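Enterochelin esterase (Salmonella enterica subsp. enterica serovar Typhimurium, PDB 3MGA) probably hydrolyses the ester bonds of the siderophore enterobactin in its ferric complex, helping the bacterium to release the bound iron. Local coordinates at residues L87-G93 with L152-P158; S140-G144 with F212-M217; L159-W163 with R389-Q394; G307-S313 with L343-A349. One frame throughout, in Å; residues are numbered along the deposited sequence.

In the fold
The four contacts run from a mainly beta N-terminal part to the core of an alpha/beta-hydrolase domain. Contact 1 closes the end of a strand pair in the former, and its second segment leads directly into contact 3; the two centres are about 14 Å apart, and Arg92 NE of contact 1 packs 3.2 Å from Gln160 NE2 of contact 3. Contacts 2 and 3 both bridge the two domains. Their centres are about 15 Å apart, yet they touch through Met217, Trp163, Trp213 and Arg389. Helix 385-399 of contact 3 rests on the sheet of contact 4, Gly391 and Leu392 meeting Glu348 and Gln312. Contact 4 is also near the probable nucleophile elbow at Ser289, after neighbouring strand 284-288.

Contact 1 (L87-G93 with L152-P158); sequences LSANWRG and LEMPDAP
Trp91 turns the rim of its indole toward Leu152, with CZ3 3.8 Å from Leu152 CG and the leucine lying close to the ring plane. This is the apolar centre of an antiparallel strand pair, 92-100 with 148-153, in a four-stranded sheet of the E-set-like N-terminal domain. Leu87 extends the patch, its CD1 4.3 Å from Leu152 CD2, and Met154, a selenomethionine, brings CG near the same indole edge. Trp91 reaches this place because CG is anti to the backbone N (chi1 -176°), which carries the ring back beside Gly93. Around the core the backbones pair: Gly93 and Leu152 exchange two hydrogen bonds, and Met154 N donates to Trp91 O at 3.0 Å. A type I turn, Ser88 to Trp91, leads into strand 92-100, and another, Met154 to Ala157, follows strand 148-153; a weak bond from Asp156 N to Ala89 O joins them. At the polar edge Arg92 runs alongside Glu153, forming a long salt bridge from NH1 to OE2 (3.5 Å). Its guanidinium also meets Pro158 O, weakly through NH1 and through NH2 at a doubtfully short distance. Ala157 CB covers one guanidinium face, 3.6 Å from Arg92 NH1.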
loop_
_atom_site.group_PDB
_atom_site.type_symbol
_atom_site.label_atom_id
_atom_site.label_comp_id
_atom_site.label_asym_id
_atom_site.label_seq_id
_atom_site.Cartn_x
_atom_site.Cartn_y
_atom_site.Cartn_z
ATOM N N LEU A 87 17.764 -3.483 -9.940
ATOM C CA LEU A 87 16.983 -3.147 -8.753
ATOM C C LEU A 87 17.913 -2.960 -7.572
ATOM O O LEU A 87 18.944 -3.627 -7.479
ATOM C CB LEU A 87 15.966 -4.243 -8.455
ATOM C CG LEU A 87 14.865 -4.422 -9.499
ATOM C CD1 LEU A 87 14.026 -5.646 -9.190
ATOM C CD2 LEU A 87 13.991 -3.162 -9.585
ATOM N N SER A 88 17.559 -2.047 -6.673
ATOM C CA SER A 88 18.375 -1.787 -5.491
ATOM C C SER A 88 18.273 -2.938 -4.484
ATOM O O SER A 88 17.315 -3.696 -4.484
ATOM C CB SER A 88 17.956 -0.481 -4.830
ATOM O OG SER A 88 16.633 -0.585 -4.342
ATOM N N ALA A 89 19.252 -3.032 -3.600
ATOM C CA ALA A 89 19.310 -4.116 -2.620
ATOM C C ALA A 89 18.193 -4.126 -1.577
ATOM O O ALA A 89 17.826 -5.181 -1.079
ATOM C CB ALA A 89 20.668 -4.096 -1.923
ATOM N N ASN A 90 17.664 -2.956 -1.251
ATOM C CA ASN A 90 16.626 -2.827 -0.238
ATOM C C ASN A 90 15.196 -2.831 -0.793
ATOM O O ASN A 90 14.228 -2.736 -0.032
ATOM C CB ASN A 90 16.856 -1.527 0.526
ATOM C CG ASN A 90 18.213 -1.485 1.226
ATOM O OD1 ASN A 90 18.667 -2.473 1.803
ATOM N ND2 ASN A 90 18.847 -0.320 1.207
ATOM N N TRP A 91 15.073 -2.974 -2.106
ATOM C CA TRP A 91 13.788 -2.936 -2.783
ATOM C C TRP A 91 12.868 -4.144 -2.596
ATOM O O TRP A 91 13.307 -5.276 -2.424
ATOM C CB TRP A 91 14.016 -2.732 -4.287
ATOM C CG TRP A 91 12.763 -2.574 -5.075
ATOM C CD1 TRP A 91 12.095 -1.421 -5.305
ATOM C CD2 TRP A 91 12.035 -3.607 -5.748
ATOM N NE1 TRP A 91 10.988 -1.661 -6.079
ATOM C CE2 TRP A 91 10.928 -2.999 -6.364
ATOM C CE3 TRP A 91 12.204 -4.991 -5.875
ATOM C CZ2 TRP A 91 9.992 -3.722 -7.109
ATOM C CZ3 TRP A 91 11.277 -5.712 -6.621
ATOM C CH2 TRP A 91 10.181 -5.074 -7.224
ATOM N N ARG A 92 11.575 -3.850 -2.658
ATOM C CA ARG A 92 10.503 -4.824 -2.545
ATOM C C ARG A 92 9.318 -4.259 -3.303
ATOM O O ARG A 92 9.057 -3.059 -3.240
ATOM C CB ARG A 92 10.162 -5.069 -1.078
ATOM C CG ARG A 92 8.882 -5.854 -0.794
ATOM C CD ARG A 92 9.026 -6.564 0.584
ATOM N NE ARG A 92 9.389 -5.614 1.619
ATOM C CZ ARG A 92 10.004 -5.907 2.756
ATOM N NH1 ARG A 92 10.397 -7.143 3.038
ATOM N NH2 ARG A 92 10.264 -4.927 3.605
ATOM N N GLY A 93 8.618 -5.110 -4.040
ATOM C CA GLY A 93 7.468 -4.645 -4.792
ATOM C C GLY A 93 6.691 -5.718 -5.514
ATOM O O GLY A 93 7.153 -6.841 -5.661
ATOM N N LEU A 152 8.057 -9.830 -5.096
ATOM C CA LEU A 152 9.490 -9.907 -5.339
ATOM C C LEU A 152 10.190 -9.079 -4.278
ATOM O O LEU A 152 9.792 -7.941 -4.006
ATOM C CB LEU A 152 9.840 -9.375 -6.732
ATOM C CG LEU A 152 11.319 -9.476 -7.128
ATOM C CD1 LEU A 152 11.872 -10.873 -6.886
ATOM C CD2 LEU A 152 11.510 -9.061 -8.590
ATOM N N GLU A 153 11.227 -9.647 -3.680
ATOM C CA GLU A 153 11.980 -8.955 -2.645
ATOM C C GLU A 153 13.475 -9.187 -2.799
ATOM O O GLU A 153 13.911 -10.317 -2.944
ATOM C CB GLU A 153 11.574 -9.468 -1.266
ATOM C CG GLU A 153 10.092 -9.436 -0.970
ATOM C CD GLU A 153 9.795 -9.753 0.492
ATOM O OE1 GLU A 153 8.627 -9.628 0.904
ATOM O OE2 GLU A 153 10.737 -10.103 1.233
HETATM N N MSE A 154 14.257 -8.116 -2.769
HETATM C CA MSE A 154 15.707 -8.250 -2.850
HETATM C C MSE A 154 16.186 -8.661 -1.455
HETATM O O MSE A 154 15.474 -8.449 -0.476
HETATM C CB MSE A 154 16.365 -6.967 -3.335
HETATM C CG MSE A 154 16.136 -6.651 -4.814
HETATM SE SE MSE A 154 16.720 -8.050 -6.071
HETATM C CE MSE A 154 15.142 -9.178 -6.200
ATOM N N PRO A 155 17.390 -9.252 -1.362
ATOM C CA PRO A 155 17.906 -9.783 -0.101
ATOM C C PRO A 155 17.985 -8.836 1.085
ATOM O O PRO A 155 17.955 -9.290 2.213
ATOM C CB PRO A 155 19.313 -10.263 -0.483
ATOM C CG PRO A 155 19.235 -10.513 -1.944
ATOM C CD PRO A 155 18.357 -9.438 -2.456
ATOM N N ASP A 156 18.087 -7.538 0.837
ATOM C CA ASP A 156 18.204 -6.580 1.922
ATOM C C ASP A 156 16.932 -5.775 2.177
ATOM O O ASP A 156 16.977 -4.731 2.830
ATOM C CB ASP A 156 19.409 -5.674 1.676
ATOM C CG ASP A 156 20.730 -6.432 1.754
ATOM O OD1 ASP A 156 20.867 -7.304 2.639
ATOM O OD2 ASP A 156 21.642 -6.131 0.952
ATOM N N ALA A 157 15.799 -6.268 1.674
ATOM C CA ALA A 157 14.517 -5.627 1.918
ATOM C C ALA A 157 14.321 -5.708 3.425
ATOM O O ALA A 157 14.522 -6.771 4.009
ATOM C CB ALA A 157 13.402 -6.360 1.194
ATOM N N PRO A 158 13.933 -4.601 4.068
ATOM C CA PRO A 158 13.801 -4.645 5.538
ATOM C C PRO A 158 12.731 -5.617 6.020
ATOM O O PRO A 158 11.763 -5.880 5.309
ATOM C CB PRO A 158 13.423 -3.203 5.894
ATOM C CG PRO A 158 12.681 -2.725 4.682
ATOM C CD PRO A 158 13.399 -3.349 3.508
#

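Contact 2 (S140-G144 with F212-M217); sequences SWRGG and FWAENM
Trp141 offers one face of its indole to Met217, a selenomethionine whose CE methyl sits over the five-membered ring. The methyl is modelled too close for its exact spacing to carry weight; in the conformer described, one of two modelled, SE stands farther off above the same face and fits a Met-aromatic contact. Phe212 meets the other segment edge-on instead: Gly143 O lies near its ring plane, 3.4 Å from Phe212 CE1, while Asn216 CB covers one of its faces from within its own segment. Trp141 can lean toward the helix because its CG stands between the backbone N and the carbonyl carbon (chi1 65°). Beside these rings Asn216 ND2 donates to Arg142 O over 3.1 Å. The bond is fairly straight at the hydrogen (163°) and lies in the amide plane, yet the donor stands well above the plane of the carbonyl. Gly144 CA closes on Asn216 ND2 at 3.4 Å. The contact thus joins the outermost strand 140-142 of an N-terminal sheet to helix 210-216 and the residue after it, with Leu386 of helix 385-399 also against Trp141. Apart from that one direct hydrogen bond, the contact is made of van der Waals packing, probably with little directional hold.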
loop_
_atom_site.group_PDB
_atom_site.type_symbol
_atom_site.label_atom_id
_atom_site.label_comp_id
_atom_site.label_asym_id
_atom_site.label_seq_id
_atom_site.Cartn_x
_atom_site.Cartn_y
_atom_site.Cartn_z
ATOM N N SER A 140 1.601 -14.991 -4.432
ATOM C CA SER A 140 0.686 -14.146 -5.178
ATOM C C SER A 140 -0.603 -13.879 -4.397
ATOM O O SER A 140 -0.904 -14.563 -3.413
ATOM C CB SER A 140 0.349 -14.833 -6.494
ATOM O OG SER A 140 1.530 -15.051 -7.251
ATOM N N TRP A 141 -1.345 -12.865 -4.832
ATOM C CA TRP A 141 -2.607 -12.496 -4.206
ATOM C C TRP A 141 -3.407 -11.598 -5.149
ATOM O O TRP A 141 -2.954 -11.290 -6.259
ATOM C CB TRP A 141 -2.357 -11.781 -2.875
ATOM C CG TRP A 141 -1.652 -10.452 -3.005
ATOM C CD1 TRP A 141 -2.225 -9.220 -2.990
ATOM C CD2 TRP A 141 -0.247 -10.238 -3.175
ATOM N NE1 TRP A 141 -1.270 -8.249 -3.137
ATOM C CE2 TRP A 141 -0.044 -8.849 -3.250
ATOM C CE3 TRP A 141 0.856 -11.086 -3.275
ATOM C CZ2 TRP A 141 1.219 -8.287 -3.420
ATOM C CZ3 TRP A 141 2.111 -10.532 -3.443
ATOM C CH2 TRP A 141 2.287 -9.147 -3.516
ATOM N N ARG A 142 -4.606 -11.217 -4.720
ATOM C CA ARG A 142 -5.463 -10.333 -5.492
ATOM C C ARG A 142 -5.018 -8.921 -5.171
ATOM O O ARG A 142 -5.082 -8.497 -4.016
ATOM C CB ARG A 142 -6.930 -10.529 -5.109
ATOM C CG ARG A 142 -7.469 -11.937 -5.348
ATOM C CD ARG A 142 -7.242 -12.408 -6.785
ATOM N NE ARG A 142 -7.751 -11.469 -7.791
ATOM C CZ ARG A 142 -7.684 -11.671 -9.107
ATOM N NH1 ARG A 142 -7.148 -12.786 -9.593
ATOM N NH2 ARG A 142 -8.169 -10.759 -9.944
ATOM N N GLY A 143 -4.575 -8.189 -6.187
ATOM C CA GLY A 143 -4.047 -6.841 -5.987
ATOM C C GLY A 143 -4.999 -5.764 -5.506
ATOM O O GLY A 143 -4.556 -4.732 -4.996
ATOM N N GLY A 144 -6.300 -5.992 -5.676
ATOM C CA GLY A 144 -7.313 -5.025 -5.264
ATOM C C GLY A 144 -7.794 -4.152 -6.410
ATOM O O GLY A 144 -8.929 -3.669 -6.396
ATOM N N PHE A 212 -9.419 -4.422 2.020
ATOM C CA PHE A 212 -8.148 -4.964 1.563
ATOM C C PHE A 212 -7.402 -5.663 2.685
ATOM O O PHE A 212 -6.945 -6.798 2.527
ATOM C CB PHE A 212 -7.276 -3.833 1.009
ATOM C CG PHE A 212 -6.023 -4.308 0.346
ATOM C CD1 PHE A 212 -6.020 -4.614 -1.007
ATOM C CD2 PHE A 212 -4.852 -4.447 1.065
ATOM C CE1 PHE A 212 -4.868 -5.058 -1.620
ATOM C CE2 PHE A 212 -3.700 -4.879 0.465
ATOM C CZ PHE A 212 -3.699 -5.185 -0.878
ATOM N N TRP A 213 -7.283 -4.983 3.826
ATOM C CA TRP A 213 -6.573 -5.535 4.981
ATOM C C TRP A 213 -7.339 -6.644 5.685
ATOM O O TRP A 213 -6.811 -7.271 6.599
ATOM C CB TRP A 213 -6.187 -4.434 5.979
ATOM C CG TRP A 213 -5.359 -3.368 5.346
ATOM C CD1 TRP A 213 -5.724 -2.071 5.121
ATOM C CD2 TRP A 213 -4.056 -3.521 4.789
ATOM N NE1 TRP A 213 -4.709 -1.397 4.494
ATOM C CE2 TRP A 213 -3.675 -2.269 4.270
ATOM C CE3 TRP A 213 -3.168 -4.598 4.681
ATOM C CZ2 TRP A 213 -2.431 -2.058 3.659
ATOM C CZ3 TRP A 213 -1.947 -4.393 4.091
ATOM C CH2 TRP A 213 -1.584 -3.129 3.579
ATOM N N ALA A 214 -8.578 -6.880 5.274
ATOM C CA ALA A 214 -9.382 -7.963 5.844
ATOM C C ALA A 214 -9.519 -9.141 4.872
ATOM O O ALA A 214 -9.712 -10.267 5.307
ATOM C CB ALA A 214 -10.766 -7.453 6.256
ATOM N N GLU A 215 -9.399 -8.890 3.569
ATOM C CA GLU A 215 -9.562 -9.951 2.566
ATOM C C GLU A 215 -8.352 -10.199 1.641
ATOM O O GLU A 215 -7.830 -11.319 1.592
ATOM C CB GLU A 215 -10.830 -9.681 1.735
ATOM C CG GLU A 215 -12.106 -9.589 2.612
ATOM C CD GLU A 215 -13.404 -9.360 1.829
ATOM O OE1 GLU A 215 -13.350 -8.990 0.630
ATOM O OE2 GLU A 215 -14.490 -9.539 2.435
ATOM N N ASN A 216 -7.912 -9.180 0.905
ATOM C CA ASN A 216 -6.782 -9.350 -0.028
ATOM C C ASN A 216 -5.456 -9.668 0.658
ATOM O O ASN A 216 -4.686 -10.507 0.199
ATOM C CB ASN A 216 -6.585 -8.106 -0.891
ATOM C CG ASN A 216 -7.844 -7.691 -1.610
ATOM O OD1 ASN A 216 -8.879 -7.505 -0.988
ATOM N ND2 ASN A 216 -7.750 -7.497 -2.919
HETATM N N MSE A 217 -5.215 -9.016 1.781
HETATM C CA MSE A 217 -3.978 -9.206 2.505
HETATM C C MSE A 217 -4.306 -9.093 3.995
HETATM O O MSE A 217 -4.034 -8.069 4.622
HETATM C CB MSE A 217 -3.008 -8.146 1.995
HETATM C CG MSE A 217 -1.604 -8.213 2.478
HETATM SE SE MSE A 217 -0.521 -7.098 1.293
HETATM C CE MSE A 217 -0.562 -8.227 -0.274
#

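Contact 3 (L159-W163 with R389-Q394); sequences LQPGW and RGGLTQ
The connection between strand 148-153 of the N-terminal domain and strand 174-180 of the esterase domain lies along helix 385-399, where Trp163 covers the side chain of Arg389. With chi1 at 82°, Arg389 sends its CG out between the two backbone arms, and the chain then runs extended across the indole. Arg389 CG stands 3.7 Å from the centroid of the five-membered ring of Trp163, in a CH-pi contact over the face, CD follows over the middle of the indole, and the guanidinium ends nearly parallel to it, the planes 9° apart. The five-membered ring also gives a weak hydrogen bond from Trp163 NE1 to Arg389 O, 2.8 Å long. Gln160 fixes the rotation of the guanidinium from its edge: Gln160 OE1 accepts from Arg389 NE at 2.8 Å and more weakly from NH1 at 3.2 Å. The NE donor lies above the carbonyl plane of the amide, so the two flat groups meet at a slant. Gln160 NE2 is held in turn by Leu386 O, one turn back in the helix. Gly390 lets the loop come close, its CA 3.9 Å from Gln160 CB. Farther along, Thr393 OG1 sits 2.8 Å from Pro161 O and 3.1 Å from Gly390 O, two acceptors for one proton. Leu226 of helix 220-228 closes over Pro161 and Thr393, and Met217 packs against both Trp163 and Arg389. The result is a domain-connecting loop clasped to a C-terminal helix of an alpha/beta-hydrolase fold.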
loop_
_atom_site.group_PDB
_atom_site.type_symbol
_atom_site.label_atom_id
_atom_site.label_comp_id
_atom_site.label_asym_id
_atom_site.label_seq_id
_atom_site.Cartn_x
_atom_site.Cartn_y
_atom_site.Cartn_z
ATOM N N LEU A 159 12.909 -6.160 7.217
ATOM C CA LEU A 159 11.930 -7.086 7.761
ATOM C C LEU A 159 10.565 -6.393 7.903
ATOM O O LEU A 159 10.496 -5.193 8.187
ATOM C CB LEU A 159 12.385 -7.635 9.121
ATOM C CG LEU A 159 13.626 -8.536 9.170
ATOM C CD1 LEU A 159 13.952 -8.929 10.635
ATOM C CD2 LEU A 159 13.447 -9.785 8.306
ATOM N N GLN A 160 9.502 -7.160 7.671
ATOM C CA GLN A 160 8.116 -6.693 7.791
ATOM C C GLN A 160 7.529 -7.340 9.040
ATOM O O GLN A 160 7.037 -8.452 8.971
ATOM C CB GLN A 160 7.333 -7.087 6.556
ATOM C CG GLN A 160 7.881 -6.404 5.332
ATOM C CD GLN A 160 7.008 -6.543 4.126
ATOM O OE1 GLN A 160 6.581 -7.638 3.762
ATOM N NE2 GLN A 160 6.771 -5.430 3.460
ATOM N N PRO A 161 7.569 -6.628 10.184
ATOM C CA PRO A 161 7.135 -7.168 11.466
ATOM C C PRO A 161 5.772 -7.831 11.445
ATOM O O PRO A 161 4.805 -7.233 10.965
ATOM C CB PRO A 161 7.103 -5.931 12.387
ATOM C CG PRO A 161 7.896 -4.899 11.700
ATOM C CD PRO A 161 7.711 -5.160 10.248
ATOM N N GLY A 162 5.717 -9.066 11.957
ATOM C CA GLY A 162 4.485 -9.832 12.046
ATOM C C GLY A 162 4.198 -10.690 10.836
ATOM O O GLY A 162 3.711 -11.823 10.968
ATOM N N TRP A 163 4.494 -10.151 9.652
ATOM C CA TRP A 163 4.262 -10.855 8.401
ATOM C C TRP A 163 5.263 -11.993 8.204
ATOM O O TRP A 163 5.008 -12.910 7.423
ATOM C CB TRP A 163 4.319 -9.873 7.217
ATOM C CG TRP A 163 3.328 -8.762 7.345
ATOM C CD1 TRP A 163 3.539 -7.532 7.904
ATOM C CD2 TRP A 163 1.960 -8.793 6.943
ATOM N NE1 TRP A 163 2.383 -6.791 7.860
ATOM C CE2 TRP A 163 1.399 -7.543 7.274
ATOM C CE3 TRP A 163 1.154 -9.755 6.321
ATOM C CZ2 TRP A 163 0.068 -7.227 7.003
ATOM C CZ3 TRP A 163 -0.169 -9.445 6.047
ATOM C CH2 TRP A 163 -0.701 -8.186 6.388
ATOM N N ARG A 389 2.152 -3.048 3.784
ATOM C CA ARG A 389 1.786 -4.001 4.840
ATOM C C ARG A 389 2.807 -3.986 5.974
ATOM O O ARG A 389 2.439 -4.093 7.142
ATOM C CB ARG A 389 1.626 -5.431 4.311
ATOM C CG ARG A 389 2.929 -6.212 4.152
ATOM C CD ARG A 389 2.669 -7.590 3.628
ATOM N NE ARG A 389 3.871 -8.417 3.641
ATOM C CZ ARG A 389 3.891 -9.710 3.326
ATOM N NH1 ARG A 389 5.030 -10.387 3.375
ATOM N NH2 ARG A 389 2.776 -10.332 2.967
ATOM N N GLY A 390 4.087 -3.853 5.626
ATOM C CA GLY A 390 5.159 -3.830 6.623
ATOM C C GLY A 390 5.226 -2.510 7.360
ATOM O O GLY A 390 5.513 -2.463 8.551
ATOM N N GLY A 391 4.973 -1.424 6.644
ATOM C CA GLY A 391 5.005 -0.098 7.252
ATOM C C GLY A 391 3.808 0.103 8.154
ATOM O O GLY A 391 3.831 0.933 9.070
ATOM N N LEU A 392 2.758 -0.665 7.893
ATOM C CA LEU A 392 1.549 -0.571 8.679
ATOM C C LEU A 392 1.881 -1.070 10.094
ATOM O O LEU A 392 1.594 -0.395 11.079
ATOM C CB LEU A 392 0.434 -1.424 8.062
ATOM C CG LEU A 392 -1.019 -0.979 8.273
ATOM C CD1 LEU A 392 -1.963 -2.137 7.877
ATOM C CD2 LEU A 392 -1.305 -0.536 9.684
ATOM N N THR A 393 2.504 -2.244 10.187
ATOM C CA THR A 393 2.837 -2.815 11.491
ATOM C C THR A 393 3.955 -2.046 12.176
ATOM O O THR A 393 3.923 -1.867 13.399
ATOM C CB THR A 393 3.194 -4.320 11.419
ATOM O OG1 THR A 393 4.311 -4.518 10.543
ATOM C CG2 THR A 393 2.007 -5.124 10.937
ATOM N N GLN A 394 4.939 -1.589 11.400
ATOM C CA GLN A 394 6.042 -0.809 11.969
ATOM C C GLN A 394 5.534 0.541 12.469
ATOM O O GLN A 394 5.984 1.040 13.500
ATOM C CB GLN A 394 7.163 -0.601 10.956
ATOM C CG GLN A 394 8.332 0.211 11.503
ATOM C CD GLN A 394 9.020 -0.454 12.680
ATOM O OE1 GLN A 394 9.689 -1.479 12.530
ATOM N NE2 GLN A 394 8.911 0.165 13.852
#

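Contact 4 (G307-S313 with L343-A349); sequences GCVLSQS and LRIVLEA
Leu310 and Val346 lie side by side and point the same way from neighbouring strands, each with a branch carbon anti to its backbone N (chi1 174° and 169°). With this torsion, and chi2 turning CD1 toward the neighbour, Leu310 CD1 comes to a tight 3.3 Å from Val346 CG1, and Leu399 of helix 385-399 packs against both residues. Gln312 and Glu348 follow on the same face but adopt different rotamers: the glutamine CG sits beside its backbone N, the glutamate CG beside its carbonyl carbon, and the two extended chains converge. Gln312 NE2 then donates to Glu348 OE2 at 3.2 Å, almost straight (170°), in its own amide plane but from above the carboxylate. The same NE2 also bonds to Trp388 O, so two acceptors fix the amide. These are strands 308-312 and 344-350, parallel neighbours in the central sheet of the alpha/beta-hydrolase fold and joined through helix 328-335 as a beta-alpha-beta unit. Backbone bonds zip them together from Arg344 N to Gly307 O (2.9 Å) as far as Ser313. The opposite face carries Val309 against Ile345, and Ser311, whose CB meets Leu347 CD1 at 3.8 Å. Ser311 OG lies 2.7 Å from a water that is also within hydrogen-bonding distance of Glu348 O. At the strand end Ser313 turns into a left-handed backbone conformation, its N still bonded to Glu348 O at 2.7 Å. A second water gives one proton to Ser313 OG and the other to Glu348 OE2, while Glu353 OE1 and Trp388 NE1 also bond to that hydroxyl.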
loop_
_atom_site.group_PDB
_atom_site.type_symbol
_atom_site.label_atom_id
_atom_site.label_comp_id
_atom_site.label_asym_id
_atom_site.label_seq_id
_atom_site.Cartn_x
_atom_site.Cartn_y
_atom_site.Cartn_z
ATOM N N GLY A 307 -5.208 11.195 17.991
ATOM C CA GLY A 307 -3.896 11.772 18.258
ATOM C C GLY A 307 -2.738 11.149 17.510
ATOM O O GLY A 307 -1.655 11.730 17.457
ATOM N N CYS A 308 -2.958 9.974 16.928
ATOM C CA CYS A 308 -1.906 9.273 16.199
ATOM C C CYS A 308 -2.294 9.071 14.738
ATOM O O CYS A 308 -3.345 8.516 14.434
ATOM C CB CYS A 308 -1.624 7.921 16.865
ATOM S SG CYS A 308 -1.239 8.040 18.645
ATOM N N VAL A 309 -1.443 9.539 13.835
ATOM C CA VAL A 309 -1.679 9.402 12.412
ATOM C C VAL A 309 -0.603 8.525 11.771
ATOM O O VAL A 309 0.582 8.603 12.124
ATOM C CB VAL A 309 -1.680 10.775 11.708
ATOM C CG1 VAL A 309 -1.699 10.608 10.202
ATOM C CG2 VAL A 309 -2.861 11.618 12.174
ATOM N N LEU A 310 -1.045 7.662 10.857
ATOM C CA LEU A 310 -0.159 6.807 10.101
ATOM C C LEU A 310 -0.526 6.961 8.625
ATOM O O LEU A 310 -1.498 6.365 8.144
ATOM C CB LEU A 310 -0.253 5.351 10.560
ATOM C CG LEU A 310 0.546 4.320 9.734
ATOM C CD1 LEU A 310 1.954 4.810 9.437
ATOM C CD2 LEU A 310 0.574 2.939 10.421
ATOM N N SER A 311 0.234 7.800 7.926
ATOM C CA SER A 311 0.026 8.029 6.509
ATOM C C SER A 311 1.109 7.354 5.682
ATOM O O SER A 311 2.298 7.671 5.818
ATOM C CB SER A 311 0.011 9.511 6.184
ATOM O OG SER A 311 -0.108 9.696 4.776
ATOM N N GLN A 312 0.685 6.427 4.829
ATOM C CA GLN A 312 1.591 5.702 3.948
ATOM C C GLN A 312 1.250 6.155 2.532
ATOM O O GLN A 312 0.091 6.073 2.121
ATOM C CB GLN A 312 1.384 4.188 4.082
ATOM C CG GLN A 312 1.347 3.694 5.526
ATOM C CD GLN A 312 1.288 2.184 5.649
ATOM O OE1 GLN A 312 0.312 1.639 6.146
ATOM N NE2 GLN A 312 2.321 1.500 5.159
ATOM N N SER A 313 2.250 6.655 1.805
ATOM C CA SER A 313 2.059 7.154 0.434
ATOM C C SER A 313 0.888 8.138 0.354
ATOM O O SER A 313 0.091 8.106 -0.584
ATOM C CB SER A 313 1.851 5.997 -0.544
ATOM O OG SER A 313 2.998 5.186 -0.617
ATOM N N LEU A 343 -0.031 15.726 18.298
ATOM C CA LEU A 343 -0.156 14.563 17.434
ATOM C C LEU A 343 1.168 13.851 17.253
ATOM O O LEU A 343 2.222 14.478 17.264
ATOM C CB LEU A 343 -0.654 14.958 16.038
ATOM C CG LEU A 343 -2.023 15.614 15.862
ATOM C CD1 LEU A 343 -2.261 15.899 14.373
ATOM C CD2 LEU A 343 -3.119 14.736 16.421
ATOM N N ARG A 344 1.102 12.533 17.103
ATOM C CA ARG A 344 2.288 11.739 16.826
ATOM C C ARG A 344 2.006 11.323 15.380
ATOM O O ARG A 344 0.947 10.780 15.092
ATOM C CB ARG A 344 2.427 10.534 17.759
ATOM C CG ARG A 344 1.818 10.737 19.153
ATOM C CD ARG A 344 2.480 9.926 20.289
ATOM N NE ARG A 344 3.341 8.814 19.859
ATOM C CZ ARG A 344 4.678 8.820 19.973
ATOM N NH1 ARG A 344 5.309 9.852 20.548
ATOM N NH2 ARG A 344 5.394 7.785 19.557
ATOM N N ILE A 345 2.919 11.613 14.464
ATOM C CA ILE A 345 2.669 11.318 13.060
ATOM C C ILE A 345 3.767 10.509 12.393
ATOM O O ILE A 345 4.944 10.850 12.492
ATOM C CB ILE A 345 2.493 12.634 12.252
ATOM C CG1 ILE A 345 1.450 13.544 12.909
ATOM C CG2 ILE A 345 2.105 12.341 10.840
ATOM C CD1 ILE A 345 1.246 14.850 12.188
ATOM N N VAL A 346 3.366 9.408 11.762
ATOM C CA VAL A 346 4.269 8.577 10.995
ATOM C C VAL A 346 3.933 8.948 9.555
ATOM O O VAL A 346 2.785 8.831 9.120
ATOM C CB VAL A 346 4.051 7.077 11.223
ATOM C CG1 VAL A 346 4.851 6.262 10.193
ATOM C CG2 VAL A 346 4.431 6.688 12.645
ATOM N N LEU A 347 4.926 9.433 8.830
ATOM C CA LEU A 347 4.711 9.871 7.475
ATOM C C LEU A 347 5.642 9.048 6.599
ATOM O O LEU A 347 6.859 9.210 6.631
ATOM C CB LEU A 347 4.983 11.375 7.401
ATOM C CG LEU A 347 4.407 12.189 6.249
ATOM C CD1 LEU A 347 2.899 12.017 6.167
ATOM C CD2 LEU A 347 4.774 13.656 6.435
ATOM N N GLU A 348 5.051 8.110 5.865
ATOM C CA GLU A 348 5.796 7.213 5.003
ATOM C C GLU A 348 5.491 7.440 3.532
ATOM O O GLU A 348 4.357 7.761 3.161
ATOM C CB GLU A 348 5.482 5.767 5.374
ATOM C CG GLU A 348 5.937 4.742 4.342
ATOM C CD GLU A 348 5.444 3.357 4.660
ATOM O OE1 GLU A 348 5.650 2.913 5.815
ATOM O OE2 GLU A 348 4.871 2.704 3.752
ATOM N N ALA A 349 6.517 7.257 2.708
ATOM C CA ALA A 349 6.421 7.411 1.259
ATOM C C ALA A 349 7.629 6.741 0.616
ATOM O O ALA A 349 8.715 6.718 1.201
ATOM C CB ALA A 349 6.357 8.866 0.880
HETATM O O HOH W 1 2.307 9.502 3.682
HETATM O O HOH W 2 4.987 4.254 1.403
#